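Local structure of KmHsv2 (3VU4) at residues V79-H84 against R96-A101; E111-S116 against F124-P129; Q56-L61 against V73-G78. The protein probably binds phosphoinositides at membranes, as a seven-bladed beta-propeller of the PROPPIN family related to the autophagy protein Atg18. One frame throughout, in Å; residues are numbered along the deposited sequence.

Contact 1: V79-H84 against R96-A101; sequences VKEVVH and RIKVDA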
ATOM      1  N   VAL A  79      23.144  -9.153   5.507  1.00 64.16           N
ATOM      2  CA  VAL A  79      23.160  -9.856   4.234  1.00 63.30           C
ATOM      3  C   VAL A  79      21.835  -9.589   3.526  1.00 63.17           C
ATOM      4  O   VAL A  79      20.795 -10.161   3.872  1.00 62.15           O
ATOM      5  CB  VAL A  79      23.383 -11.372   4.458  1.00 64.05           C
ATOM      6  CG1 VAL A  79      22.484 -11.871   5.580  1.00 65.60           C
ATOM      7  CG2 VAL A  79      23.130 -12.138   3.165  1.00 64.05           C
ATOM      8  N   LYS A  80      21.899  -8.706   2.533  1.00 62.96           N
ATOM      9  CA  LYS A  80      20.744  -8.271   1.758  1.00 62.65           C
ATOM     10  C   LYS A  80      19.991  -9.352   0.995  1.00 62.84           C
ATOM     11  O   LYS A  80      18.803  -9.190   0.707  1.00 63.25           O
ATOM     12  CB  LYS A  80      21.165  -7.203   0.745  1.00 63.45           C
ATOM     13  CG  LYS A  80      22.122  -6.139   1.260  1.00 64.61           C
ATOM     14  CD  LYS A  80      21.421  -4.996   1.963  1.00 64.92           C
ATOM     15  CE  LYS A  80      21.008  -5.370   3.367  1.00 66.27           C
ATOM     16  NZ  LYS A  80      20.704  -4.153   4.172  1.00 67.20           N
ATOM     17  N   GLU A  81      20.662 -10.443   0.647  1.00 61.91           N
ATOM     18  CA  GLU A  81      19.991 -11.486  -0.123  1.00 61.66           C
ATOM     19  C   GLU A  81      19.334 -12.588   0.694  1.00 60.27           C
ATOM     20  O   GLU A  81      18.899 -13.595   0.139  1.00 61.61           O
ATOM     21  CB  GLU A  81      20.954 -12.099  -1.152  1.00 62.16           C
ATOM     22  CG  GLU A  81      22.423 -11.914  -0.841  1.00 65.63           C
ATOM     23  CD  GLU A  81      22.867 -10.464  -0.941  1.00 67.18           C
ATOM     24  OE1 GLU A  81      22.817  -9.897  -2.056  1.00 66.99           O
ATOM     25  OE2 GLU A  81      23.262  -9.893   0.099  1.00 68.81           O
ATOM     26  N   VAL A  82      19.235 -12.390   2.003  1.00 58.24           N
ATOM     27  CA  VAL A  82      18.623 -13.395   2.864  1.00 56.47           C
ATOM     28  C   VAL A  82      17.366 -12.887   3.564  1.00 55.93           C
ATOM     29  O   VAL A  82      17.368 -11.808   4.154  1.00 55.78           O
ATOM     30  CB  VAL A  82      19.624 -13.884   3.930  1.00 55.18           C
ATOM     31  CG1 VAL A  82      18.951 -14.862   4.877  1.00 54.09           C
ATOM     32  CG2 VAL A  82      20.803 -14.532   3.252  1.00 53.99           C
ATOM     33  N   VAL A  83      16.298 -13.673   3.493  1.00 54.24           N
ATOM     34  CA  VAL A  83      15.038 -13.315   4.128  1.00 54.57           C
ATOM     35  C   VAL A  83      14.766 -14.274   5.282  1.00 55.85           C
ATOM     36  O   VAL A  83      14.587 -15.474   5.079  1.00 56.59           O
ATOM     37  CB  VAL A  83      13.866 -13.384   3.127  1.00 53.99           C
ATOM     38  CG1 VAL A  83      12.549 -13.176   3.855  1.00 54.19           C
ATOM     39  CG2 VAL A  83      14.047 -12.334   2.037  1.00 54.24           C
ATOM     40  N   HIS A  84      14.733 -13.739   6.495  1.00 56.01           N
ATOM     41  CA  HIS A  84      14.503 -14.556   7.673  1.00 55.62           C
ATOM     42  C   HIS A  84      13.042 -14.623   8.075  1.00 56.72           C
ATOM     43  O   HIS A  84      12.406 -13.591   8.276  1.00 56.33           O
ATOM     44  CB  HIS A  84      15.275 -14.001   8.869  1.00 55.55           C
ATOM     45  CG  HIS A  84      16.758 -13.959   8.683  1.00 56.91           C
ATOM     46  ND1 HIS A  84      17.620 -14.733   9.429  1.00 57.83           N
ATOM     47  CD2 HIS A  84      17.537 -13.193   7.882  1.00 57.82           C
ATOM     48  CE1 HIS A  84      18.866 -14.444   9.099  1.00 57.92           C
ATOM     49  NE2 HIS A  84      18.842 -13.511   8.163  1.00 59.00           N
ATOM     50  N   ARG A  96      15.139 -19.699   6.660  1.00 65.09           N
ATOM     51  CA  ARG A  96      16.025 -18.771   5.973  1.00 64.87           C
ATOM     52  C   ARG A  96      15.768 -19.041   4.500  1.00 64.50           C
ATOM     53  O   ARG A  96      15.559 -20.189   4.108  1.00 65.74           O
ATOM     54  CB  ARG A  96      17.489 -19.083   6.271  1.00 67.15           C
ATOM     55  CG  ARG A  96      18.265 -18.037   7.061  1.00 72.18           C
ATOM     56  CD  ARG A  96      19.768 -18.329   6.940  1.00 76.20           C
ATOM     57  NE  ARG A  96      20.053 -19.748   7.172  1.00 81.07           N
ATOM     58  CZ  ARG A  96      21.161 -20.378   6.784  1.00 82.14           C
ATOM     59  NH1 ARG A  96      22.115 -19.722   6.135  1.00 83.02           N
ATOM     60  NH2 ARG A  96      21.315 -21.670   7.047  1.00 81.33           N
ATOM     61  N   ILE A  97      15.762 -17.990   3.689  1.00 62.69           N
ATOM     62  CA  ILE A  97      15.551 -18.137   2.256  1.00 60.69           C
ATOM     63  C   ILE A  97      16.531 -17.186   1.595  1.00 60.24           C
ATOM     64  O   ILE A  97      16.617 -16.020   1.975  1.00 60.84           O
ATOM     65  CB  ILE A  97      14.108 -17.773   1.857  1.00 60.01           C
ATOM     66  CG1 ILE A  97      13.126 -18.720   2.547  1.00 59.97           C
ATOM     67  CG2 ILE A  97      13.944 -17.868   0.355  1.00 58.79           C
ATOM     68  CD1 ILE A  97      11.670 -18.325   2.380  1.00 60.98           C
ATOM     69  N   LYS A  98      17.285 -17.680   0.620  1.00 60.06           N
ATOM     70  CA  LYS A  98      18.274 -16.841  -0.041  1.00 59.86           C
ATOM     71  C   LYS A  98      18.020 -16.669  -1.523  1.00 58.92           C
ATOM     72  O   LYS A  98      17.587 -17.594  -2.206  1.00 58.47           O
ATOM     73  CB  LYS A  98      19.673 -17.421   0.148  1.00 61.06           C
ATOM     74  CG  LYS A  98      20.772 -16.504  -0.360  1.00 64.54           C
ATOM     75  CD  LYS A  98      22.054 -17.265  -0.646  1.00 66.18           C
ATOM     76  CE  LYS A  98      23.205 -16.312  -0.922  1.00 68.17           C
ATOM     77  NZ  LYS A  98      23.599 -15.554   0.304  1.00 69.10           N
ATOM     78  N   VAL A  99      18.304 -15.473  -2.019  1.00 57.64           N
ATOM     79  CA  VAL A  99      18.119 -15.181  -3.429  1.00 57.42           C
ATOM     80  C   VAL A  99      19.438 -14.681  -4.012  1.00 57.59           C
ATOM     81  O   VAL A  99      20.356 -14.342  -3.268  1.00 57.58           O
ATOM     82  CB  VAL A  99      16.991 -14.154  -3.630  1.00 55.56           C
ATOM     83  CG1 VAL A  99      15.670 -14.775  -3.234  1.00 52.70           C
ATOM     84  CG2 VAL A  99      17.254 -12.920  -2.788  1.00 55.07           C
ATOM     85  N   ASP A 100      19.530 -14.642  -5.337  1.00 58.27           N
ATOM     86  CA  ASP A 100      20.759 -14.233  -6.009  1.00 59.40           C
ATOM     87  C   ASP A 100      21.134 -12.758  -5.974  1.00 58.23           C
ATOM     88  O   ASP A 100      22.293 -12.413  -6.194  1.00 59.15           O
ATOM     89  CB  ASP A 100      20.730 -14.708  -7.463  1.00 62.01           C
ATOM     90  CG  ASP A 100      20.516 -16.201  -7.572  1.00 65.44           C
ATOM     91  OD1 ASP A 100      21.243 -16.954  -6.877  1.00 65.54           O
ATOM     92  OD2 ASP A 100      19.626 -16.617  -8.349  1.00 66.82           O
ATOM     93  N   ALA A 101      20.169 -11.887  -5.711  1.00 56.05           N
ATOM     94  CA  ALA A 101      20.447 -10.456  -5.654  1.00 53.50           C
ATOM     95  C   ALA A 101      19.803  -9.901  -4.389  1.00 52.64           C
ATOM     96  O   ALA A 101      19.032 -10.598  -3.735  1.00 52.48           O
ATOM     97  CB  ALA A 101      19.890  -9.770  -6.889  1.00 51.89           C
TER
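Val83 and Ile97 form the hydrogen-bonded pair of this antiparallel contact. Val83 N reaches Ile97 O at 2.8 Å, almost straight (174°), whereas the return bond from Ile97 N to Val83 O is longer, 3.1 Å, and more bent. Val99 N adds a third bond, 2.9 Å to Glu81 O, beside the type I turn from Val79 to Val82.

These are the third and fourth strands of a four-stranded propeller blade. Val83 and Ile97, branched and apolar, suit the face turned to the next blade: Ile97 packs on Ile113, Val83 on Val103 and Leu106. On the other face of the sheet, Val82 CG1 lies 3.9 Å from Arg96 CG and Val82 CG2 4.1 Å from Lys98 CG; exposed Arg96 gives the valine methylenes while its charge extends beyond. Exposed Lys98 bends NZ back to 4.2 Å from Val82 CG2, near Glu81 CG. Arg96 CG also sits over the His84 ring, 4.0 Å above its plane near the rim, while Asp93 holds His84 ND1.

Lys98 leaves its backbone with CG opposite N (chi1 -173°), which carries it toward Glu81. The two chains run side by side, but Lys98 NZ stays 5.7 Å from Glu81 OE2, too far for a salt bridge.

Contact 2: E111-S116 against F124-P129; sequences EFIVVS and FKFGNP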
ATOM      1  N   GLU A 111       0.018 -18.779   2.784  1.00 67.10           N
ATOM      2  CA  GLU A 111       0.430 -19.773   1.801  1.00 67.13           C
ATOM      3  C   GLU A 111       1.780 -19.517   1.143  1.00 66.16           C
ATOM      4  O   GLU A 111       2.597 -20.431   1.005  1.00 66.07           O
ATOM      5  CB  GLU A 111      -0.603 -19.844   0.684  1.00 69.77           C
ATOM      6  CG  GLU A 111      -2.031 -19.670   1.129  1.00 73.46           C
ATOM      7  CD  GLU A 111      -2.830 -20.932   0.935  1.00 75.60           C
ATOM      8  OE1 GLU A 111      -2.657 -21.864   1.751  1.00 76.61           O
ATOM      9  OE2 GLU A 111      -3.615 -20.991  -0.042  1.00 76.86           O
ATOM     10  N   PHE A 112       2.002 -18.273   0.727  1.00 63.93           N
ATOM     11  CA  PHE A 112       3.222 -17.913   0.017  1.00 61.57           C
ATOM     12  C   PHE A 112       4.108 -16.843   0.640  1.00 58.85           C
ATOM     13  O   PHE A 112       3.713 -16.131   1.566  1.00 58.70           O
ATOM     14  CB  PHE A 112       2.853 -17.436  -1.382  1.00 62.17           C
ATOM     15  CG  PHE A 112       1.734 -18.199  -1.999  1.00 64.43           C
ATOM     16  CD1 PHE A 112       1.974 -19.393  -2.663  1.00 65.04           C
ATOM     17  CD2 PHE A 112       0.430 -17.726  -1.912  1.00 65.79           C
ATOM     18  CE1 PHE A 112       0.931 -20.108  -3.238  1.00 65.85           C
ATOM     19  CE2 PHE A 112      -0.622 -18.432  -2.484  1.00 67.22           C
ATOM     20  CZ  PHE A 112      -0.371 -19.627  -3.149  1.00 66.63           C
ATOM     21  N   ILE A 113       5.318 -16.756   0.093  1.00 54.26           N
ATOM     22  CA  ILE A 113       6.307 -15.763   0.475  1.00 50.09           C
ATOM     23  C   ILE A 113       6.806 -15.234  -0.865  1.00 48.99           C
ATOM     24  O   ILE A 113       7.594 -15.896  -1.536  1.00 49.09           O
ATOM     25  CB  ILE A 113       7.503 -16.366   1.230  1.00 47.56           C
ATOM     26  CG1 ILE A 113       7.039 -17.017   2.531  1.00 46.93           C
ATOM     27  CG2 ILE A 113       8.511 -15.270   1.546  1.00 44.78           C
ATOM     28  CD1 ILE A 113       8.174 -17.582   3.374  1.00 44.09           C
ATOM     29  N   VAL A 114       6.327 -14.063  -1.272  1.00 46.30           N
ATOM     30  CA  VAL A 114       6.746 -13.485  -2.545  1.00 45.23           C
ATOM     31  C   VAL A 114       7.999 -12.646  -2.301  1.00 45.03           C
ATOM     32  O   VAL A 114       8.022 -11.818  -1.388  1.00 45.92           O
ATOM     33  CB  VAL A 114       5.614 -12.608  -3.154  1.00 44.68           C
ATOM     34  CG1 VAL A 114       6.025 -12.091  -4.515  1.00 40.94           C
ATOM     35  CG2 VAL A 114       4.325 -13.421  -3.261  1.00 42.45           C
ATOM     36  N   VAL A 115       9.035 -12.871  -3.111  1.00 43.43           N
ATOM     37  CA  VAL A 115      10.315 -12.161  -2.975  1.00 43.98           C
ATOM     38  C   VAL A 115      10.903 -11.722  -4.326  1.00 44.41           C
ATOM     39  O   VAL A 115      11.092 -12.551  -5.218  1.00 46.14           O
ATOM     40  CB  VAL A 115      11.384 -13.064  -2.284  1.00 42.85           C
ATOM     41  CG1 VAL A 115      12.681 -12.292  -2.093  1.00 40.33           C
ATOM     42  CG2 VAL A 115      10.861 -13.582  -0.954  1.00 42.85           C
ATOM     43  N   SER A 116      11.203 -10.436  -4.481  1.00 42.39           N
ATOM     44  CA  SER A 116      11.783  -9.973  -5.735  1.00 43.15           C
ATOM     45  C   SER A 116      13.183  -9.448  -5.487  1.00 44.46           C
ATOM     46  O   SER A 116      13.492  -8.927  -4.416  1.00 44.85           O
ATOM     47  CB  SER A 116      10.927  -8.879  -6.390  1.00 43.83           C
ATOM     48  OG  SER A 116      11.055  -7.635  -5.725  1.00 46.98           O
ATOM     49  N   PHE A 124       8.045 -18.621  -2.740  1.00 56.53           N
ATOM     50  CA  PHE A 124       8.388 -19.795  -1.956  1.00 57.80           C
ATOM     51  C   PHE A 124       7.141 -20.180  -1.165  1.00 59.53           C
ATOM     52  O   PHE A 124       6.167 -19.427  -1.127  1.00 58.42           O
ATOM     53  CB  PHE A 124       9.544 -19.491  -0.999  1.00 57.24           C
ATOM     54  CG  PHE A 124      10.822 -19.115  -1.689  1.00 57.57           C
ATOM     55  CD1 PHE A 124      10.955 -17.879  -2.314  1.00 58.10           C
ATOM     56  CD2 PHE A 124      11.889 -20.004  -1.734  1.00 57.50           C
ATOM     57  CE1 PHE A 124      12.136 -17.536  -2.976  1.00 57.43           C
ATOM     58  CE2 PHE A 124      13.075 -19.668  -2.395  1.00 56.91           C
ATOM     59  CZ  PHE A 124      13.196 -18.435  -3.016  1.00 57.09           C
ATOM     60  N   LYS A 125       7.163 -21.355  -0.543  1.00 61.71           N
ATOM     61  CA  LYS A 125       6.022 -21.799   0.244  1.00 63.20           C
ATOM     62  C   LYS A 125       6.193 -21.342   1.673  1.00 63.79           C
ATOM     63  O   LYS A 125       7.294 -21.393   2.214  1.00 62.77           O
ATOM     64  CB  LYS A 125       5.906 -23.322   0.234  1.00 65.84           C
ATOM     65  CG  LYS A 125       4.828 -23.828   1.187  1.00 69.52           C
ATOM     66  CD  LYS A 125       4.792 -25.344   1.306  1.00 70.65           C
ATOM     67  CE  LYS A 125       3.686 -25.756   2.272  1.00 70.93           C
ATOM     68  NZ  LYS A 125       3.562 -27.226   2.435  1.00 71.76           N
ATOM     69  N   PHE A 126       5.114 -20.884   2.292  1.00 65.50           N
ATOM     70  CA  PHE A 126       5.219 -20.466   3.676  1.00 68.39           C
ATOM     71  C   PHE A 126       4.965 -21.711   4.516  1.00 69.92           C
ATOM     72  O   PHE A 126       3.847 -21.974   4.960  1.00 69.28           O
ATOM     73  CB  PHE A 126       4.208 -19.368   4.012  1.00 68.48           C
ATOM     74  CG  PHE A 126       4.559 -18.592   5.256  1.00 68.92           C
ATOM     75  CD1 PHE A 126       4.623 -19.225   6.496  1.00 68.67           C
ATOM     76  CD2 PHE A 126       4.854 -17.234   5.186  1.00 68.26           C
ATOM     77  CE1 PHE A 126       4.970 -18.519   7.641  1.00 68.66           C
ATOM     78  CE2 PHE A 126       5.202 -16.521   6.325  1.00 67.74           C
ATOM     79  CZ  PHE A 126       5.261 -17.164   7.554  1.00 68.04           C
ATOM     80  N   GLY A 127       6.030 -22.481   4.704  1.00 72.32           N
ATOM     81  CA  GLY A 127       5.970 -23.715   5.460  1.00 73.86           C
ATOM     82  C   GLY A 127       6.975 -24.686   4.862  1.00 75.38           C
ATOM     83  O   GLY A 127       7.528 -24.428   3.787  1.00 76.14           O
ATOM     84  N   ASN A 128       7.216 -25.801   5.547  1.00 75.17           N
ATOM     85  CA  ASN A 128       8.167 -26.799   5.071  1.00 73.77           C
ATOM     86  C   ASN A 128       7.753 -27.322   3.695  1.00 72.11           C
ATOM     87  O   ASN A 128       6.567 -27.561   3.446  1.00 70.77           O
ATOM     88  CB  ASN A 128       8.245 -27.952   6.069  1.00 75.81           C
ATOM     89  CG  ASN A 128       9.619 -28.582   6.120  1.00 77.17           C
ATOM     90  OD1 ASN A 128      10.049 -29.252   5.178  1.00 77.99           O
ATOM     91  ND2 ASN A 128      10.326 -28.358   7.222  1.00 77.88           N
ATOM     92  N   PRO A 129       8.728 -27.528   2.790  1.00 70.91           N
ATOM     93  CA  PRO A 129      10.170 -27.305   2.952  1.00 71.37           C
ATOM     94  C   PRO A 129      10.699 -25.897   2.619  1.00 71.83           C
ATOM     95  O   PRO A 129      11.903 -25.727   2.413  1.00 72.05           O
ATOM     96  CB  PRO A 129      10.765 -28.355   2.026  1.00 70.85           C
ATOM     97  CG  PRO A 129       9.839 -28.277   0.865  1.00 69.61           C
ATOM     98  CD  PRO A 129       8.464 -28.235   1.524  1.00 69.72           C
TER
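Ile113 lays its longer branch across Phe126 at about a right angle, CG1 standing 3.4 Å from ring atom CD2 and CD1 3.8 Å from the same carbon. The chi1 of -62° turns CG1 away from the carbonyl carbon of Ile113 and toward that ring. On the same face of the sheet, Ile113 CB faces Phe124 CB at 4.3 Å, and the edge of the Phe124 ring meets Ile113 O in its plane. Branched and wholly apolar, Ile113 suits this buried place between Phe126, Phe124 and Ile97.

Backbone bonds fix this register. Phe124 N gives to Ile113 O at 3.0 Å and Ile113 N to Phe124 O at 3.1 Å; beyond them Phe126 N reaches Glu111 O at 2.9 Å, nearly straight at the hydrogen yet well above the carbonyl plane. With an alanine in place of Ile113, the Phe126 ring would probably lose the aliphatic arm beside it and become freer to turn, and a gap would open toward Ile97 and Trp130.

A second shell sets these groups. Phe126 centres an inverse gamma turn, and the following Gly127 takes backbone angles at which a beta carbon would press on the preceding carbonyl. Lys125, extended beyond CG, binds Asn128 O through NZ at 3.2 Å. Ser109 OG binds the amides of Glu111 and Phe112, while the Phe112 ring turns to the other face, against Ile133 and Leu166.

Such a pairing of strands 112-117 and 120-125, largely apolar but with the exposed Lys125 at its end, is the central beta hairpin of a propeller blade wedged between its neighbours.

Contact 3: Q56-L61 against V73-G78; sequences QEMRHL and VAFVTG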
ATOM      1  N   GLN A  56      11.344  -5.841  20.096  1.00 62.65           N
ATOM      2  CA  GLN A  56      12.256  -6.968  19.959  1.00 62.66           C
ATOM      3  C   GLN A  56      13.613  -6.488  19.485  1.00 63.36           C
ATOM      4  O   GLN A  56      13.739  -5.954  18.384  1.00 63.87           O
ATOM      5  CB  GLN A  56      11.688  -7.978  18.958  1.00 62.32           C
ATOM      6  CG  GLN A  56      12.663  -9.062  18.533  1.00 64.11           C
ATOM      7  CD  GLN A  56      13.177  -9.886  19.697  1.00 65.81           C
ATOM      8  OE1 GLN A  56      12.415 -10.597  20.360  1.00 65.58           O
ATOM      9  NE2 GLN A  56      14.479  -9.794  19.954  1.00 65.40           N
ATOM     10  N   GLU A  57      14.636  -6.681  20.304  1.00 64.33           N
ATOM     11  CA  GLU A  57      15.959  -6.239  19.914  1.00 66.25           C
ATOM     12  C   GLU A  57      16.544  -7.072  18.798  1.00 65.64           C
ATOM     13  O   GLU A  57      16.354  -8.285  18.736  1.00 64.27           O
ATOM     14  CB  GLU A  57      16.901  -6.239  21.104  1.00 68.99           C
ATOM     15  CG  GLU A  57      16.605  -5.131  22.077  1.00 75.33           C
ATOM     16  CD  GLU A  57      17.613  -5.080  23.195  1.00 79.84           C
ATOM     17  OE1 GLU A  57      17.474  -4.206  24.081  1.00 82.53           O
ATOM     18  OE2 GLU A  57      18.544  -5.919  23.187  1.00 81.40           O
ATOM     19  N   MET A  58      17.255  -6.387  17.915  1.00 66.06           N
ATOM     20  CA  MET A  58      17.885  -7.004  16.766  1.00 67.57           C
ATOM     21  C   MET A  58      18.544  -5.869  16.005  1.00 67.94           C
ATOM     22  O   MET A  58      17.973  -4.782  15.892  1.00 68.58           O
ATOM     23  CB  MET A  58      16.829  -7.678  15.901  1.00 69.02           C
ATOM     24  CG  MET A  58      17.383  -8.632  14.885  1.00 71.13           C
ATOM     25  SD  MET A  58      16.042  -9.613  14.234  1.00 75.27           S
ATOM     26  CE  MET A  58      15.696 -10.680  15.649  1.00 75.33           C
ATOM     27  N   ARG A  59      19.739  -6.115  15.486  1.00 67.54           N
ATOM     28  CA  ARG A  59      20.459  -5.082  14.759  1.00 67.72           C
ATOM     29  C   ARG A  59      20.571  -5.413  13.282  1.00 65.84           C
ATOM     30  O   ARG A  59      20.328  -6.550  12.880  1.00 65.01           O
ATOM     31  CB  ARG A  59      21.857  -4.901  15.359  1.00 72.17           C
ATOM     32  CG  ARG A  59      21.861  -4.480  16.832  1.00 76.47           C
ATOM     33  CD  ARG A  59      23.273  -4.150  17.319  1.00 80.91           C
ATOM     34  NE  ARG A  59      23.916  -3.103  16.517  1.00 84.58           N
ATOM     35  CZ  ARG A  59      23.532  -1.825  16.475  1.00 86.83           C
ATOM     36  NH1 ARG A  59      22.496  -1.406  17.195  1.00 87.05           N
ATOM     37  NH2 ARG A  59      24.187  -0.958  15.708  1.00 87.48           N
ATOM     38  N   HIS A  60      20.923  -4.408  12.482  1.00 63.72           N
ATOM     39  CA  HIS A  60      21.085  -4.577  11.042  1.00 62.51           C
ATOM     40  C   HIS A  60      19.772  -4.703  10.271  1.00 59.68           C
ATOM     41  O   HIS A  60      19.781  -4.919   9.056  1.00 58.05           O
ATOM     42  CB  HIS A  60      21.964  -5.803  10.766  1.00 66.82           C
ATOM     43  CG  HIS A  60      23.311  -5.720  11.410  1.00 70.09           C
ATOM     44  ND1 HIS A  60      24.349  -4.994  10.867  1.00 71.68           N
ATOM     45  CD2 HIS A  60      23.759  -6.184  12.600  1.00 70.18           C
ATOM     46  CE1 HIS A  60      25.375  -5.008  11.698  1.00 71.85           C
ATOM     47  NE2 HIS A  60      25.041  -5.723  12.758  1.00 71.51           N
ATOM     48  N   LEU A  61      18.647  -4.572  10.969  1.00 56.89           N
ATOM     49  CA  LEU A  61      17.353  -4.677  10.308  1.00 54.02           C
ATOM     50  C   LEU A  61      17.276  -3.699   9.153  1.00 51.74           C
ATOM     51  O   LEU A  61      17.339  -2.487   9.336  1.00 50.47           O
ATOM     52  CB  LEU A  61      16.221  -4.427  11.292  1.00 54.23           C
ATOM     53  CG  LEU A  61      16.027  -5.600  12.249  1.00 55.10           C
ATOM     54  CD1 LEU A  61      14.825  -5.337  13.137  1.00 55.30           C
ATOM     55  CD2 LEU A  61      15.828  -6.875  11.451  1.00 53.85           C
ATOM     56  N   VAL A  73       7.148 -13.027  11.436  1.00 57.04           N
ATOM     57  CA  VAL A  73       7.583 -11.801  10.806  1.00 55.73           C
ATOM     58  C   VAL A  73       8.725 -12.214   9.893  1.00 55.07           C
ATOM     59  O   VAL A  73       9.311 -13.277  10.071  1.00 55.98           O
ATOM     60  CB  VAL A  73       8.101 -10.779  11.844  1.00 55.81           C
ATOM     61  CG1 VAL A  73       7.001 -10.416  12.818  1.00 55.14           C
ATOM     62  CG2 VAL A  73       9.281 -11.353  12.593  1.00 57.52           C
ATOM     63  N   ALA A  74       9.028 -11.384   8.907  1.00 53.42           N
ATOM     64  CA  ALA A  74      10.106 -11.666   7.982  1.00 51.20           C
ATOM     65  C   ALA A  74      10.992 -10.434   7.960  1.00 52.20           C
ATOM     66  O   ALA A  74      10.495  -9.313   8.062  1.00 52.78           O
ATOM     67  CB  ALA A  74       9.542 -11.934   6.598  1.00 49.15           C
ATOM     68  N   PHE A  75      12.300 -10.630   7.844  1.00 52.71           N
ATOM     69  CA  PHE A  75      13.210  -9.495   7.786  1.00 52.49           C
ATOM     70  C   PHE A  75      14.529  -9.794   7.092  1.00 53.31           C
ATOM     71  O   PHE A  75      14.903 -10.952   6.899  1.00 53.18           O
ATOM     72  CB  PHE A  75      13.466  -8.932   9.191  1.00 53.07           C
ATOM     73  CG  PHE A  75      13.977  -9.942  10.181  1.00 52.19           C
ATOM     74  CD1 PHE A  75      15.227 -10.529  10.020  1.00 50.96           C
ATOM     75  CD2 PHE A  75      13.218 -10.278  11.302  1.00 52.93           C
ATOM     76  CE1 PHE A  75      15.716 -11.432  10.962  1.00 50.46           C
ATOM     77  CE2 PHE A  75      13.699 -11.182  12.253  1.00 50.86           C
ATOM     78  CZ  PHE A  75      14.948 -11.757  12.083  1.00 49.87           C
ATOM     79  N   VAL A  76      15.205  -8.728   6.684  1.00 53.78           N
ATOM     80  CA  VAL A  76      16.496  -8.816   6.022  1.00 55.11           C
ATOM     81  C   VAL A  76      17.423  -8.034   6.935  1.00 58.31           C
ATOM     82  O   VAL A  76      17.029  -7.007   7.486  1.00 60.12           O
ATOM     83  CB  VAL A  76      16.473  -8.144   4.633  1.00 53.77           C
ATOM     84  CG1 VAL A  76      17.866  -8.143   4.022  1.00 52.82           C
ATOM     85  CG2 VAL A  76      15.510  -8.871   3.723  1.00 53.00           C
ATOM     86  N   THR A  77      18.646  -8.517   7.110  1.00 60.79           N
ATOM     87  CA  THR A  77      19.593  -7.836   7.983  1.00 61.64           C
ATOM     88  C   THR A  77      20.792  -7.327   7.200  1.00 62.63           C
ATOM     89  O   THR A  77      20.634  -6.610   6.207  1.00 62.21           O
ATOM     90  CB  THR A  77      20.081  -8.775   9.094  1.00 61.28           C
ATOM     91  OG1 THR A  77      20.770  -9.885   8.505  1.00 63.81           O
ATOM     92  CG2 THR A  77      18.903  -9.291   9.914  1.00 60.02           C
ATOM     93  N   GLY A  78      21.988  -7.694   7.653  1.00 63.62           N
ATOM     94  CA  GLY A  78      23.196  -7.258   6.982  1.00 63.82           C
ATOM     95  C   GLY A  78      23.236  -7.830   5.585  1.00 64.39           C
ATOM     96  O   GLY A  78      23.344  -7.095   4.599  1.00 64.24           O
TER
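The crossing from one propeller blade to the next brings Met58 and Leu61, which follow the outermost strand of the first blade, over the ring of Phe75 in the second. Both residues cover the same face. Met58 SD stands 3.7 Å from the ring centroid, 31° off the normal, toward the CZ end: a Met-aromatic contact. Leu61 CD2 lies 4.2 Å from that centroid, 28° off the normal, over the CG end, and makes a CH-pi contact. Methionine suits its place because a long, flexible chain can bring a polarisable sulfur over the ring from the opposite direction. CB of Leu61 points away from 73-78, but the branch at CG lets CD2 come back over the ring; a wholly apolar end suits this buried place. The ring is offered to both by a chi1 of 55°, which sets CG between the backbone N and the carbonyl carbon.

In a beta-propeller, successive blades are separate sheets joined by such links, and here no hydrogen bond joins 56-61 to 73-78. What the backbones share is weaker: Thr77 CA approaches His60 O at 3.1 Å in a CA-H...O contact. Beside it, His60 CB packs 3.9 Å from Thr77 CB and 3.6 Å from Gly78 N, while its imidazole leads away; a polar ring is well placed at this exposed end.

Further partners tie the link to both blades. Leu61 also rests on Phe42 of the first, and its carbonyl accepts a bond from Thr23 OG1; Phe75 meets the rings of His84 and Trp86 in the second, and Met58 touches Trp86 as well.

Contacts 1 and 3 meet in one blade: strand 72-76 of contact 3 lies beside strand 82-87 of contact 1, with a probable hydrogen bond from His84 N to Phe75 O. Contact 2 belongs to the following blade and touches contact 1 through side chains, Ile97 with Phe124 and Val99 with Val115, but it does not touch contact 3. Contacts 1 and 2 each lie within a hairpin of one sheet, ruled by backbone hydrogen bonds; Phe112, Ile113 and Phe124 of contact 2 are buried, whereas Arg96 and Lys98 of contact 1 are exposed. Contact 3 joins two sheets through a sulfur and a methyl group over one ring face, running from buried Leu61 and Phe75 to exposed His60.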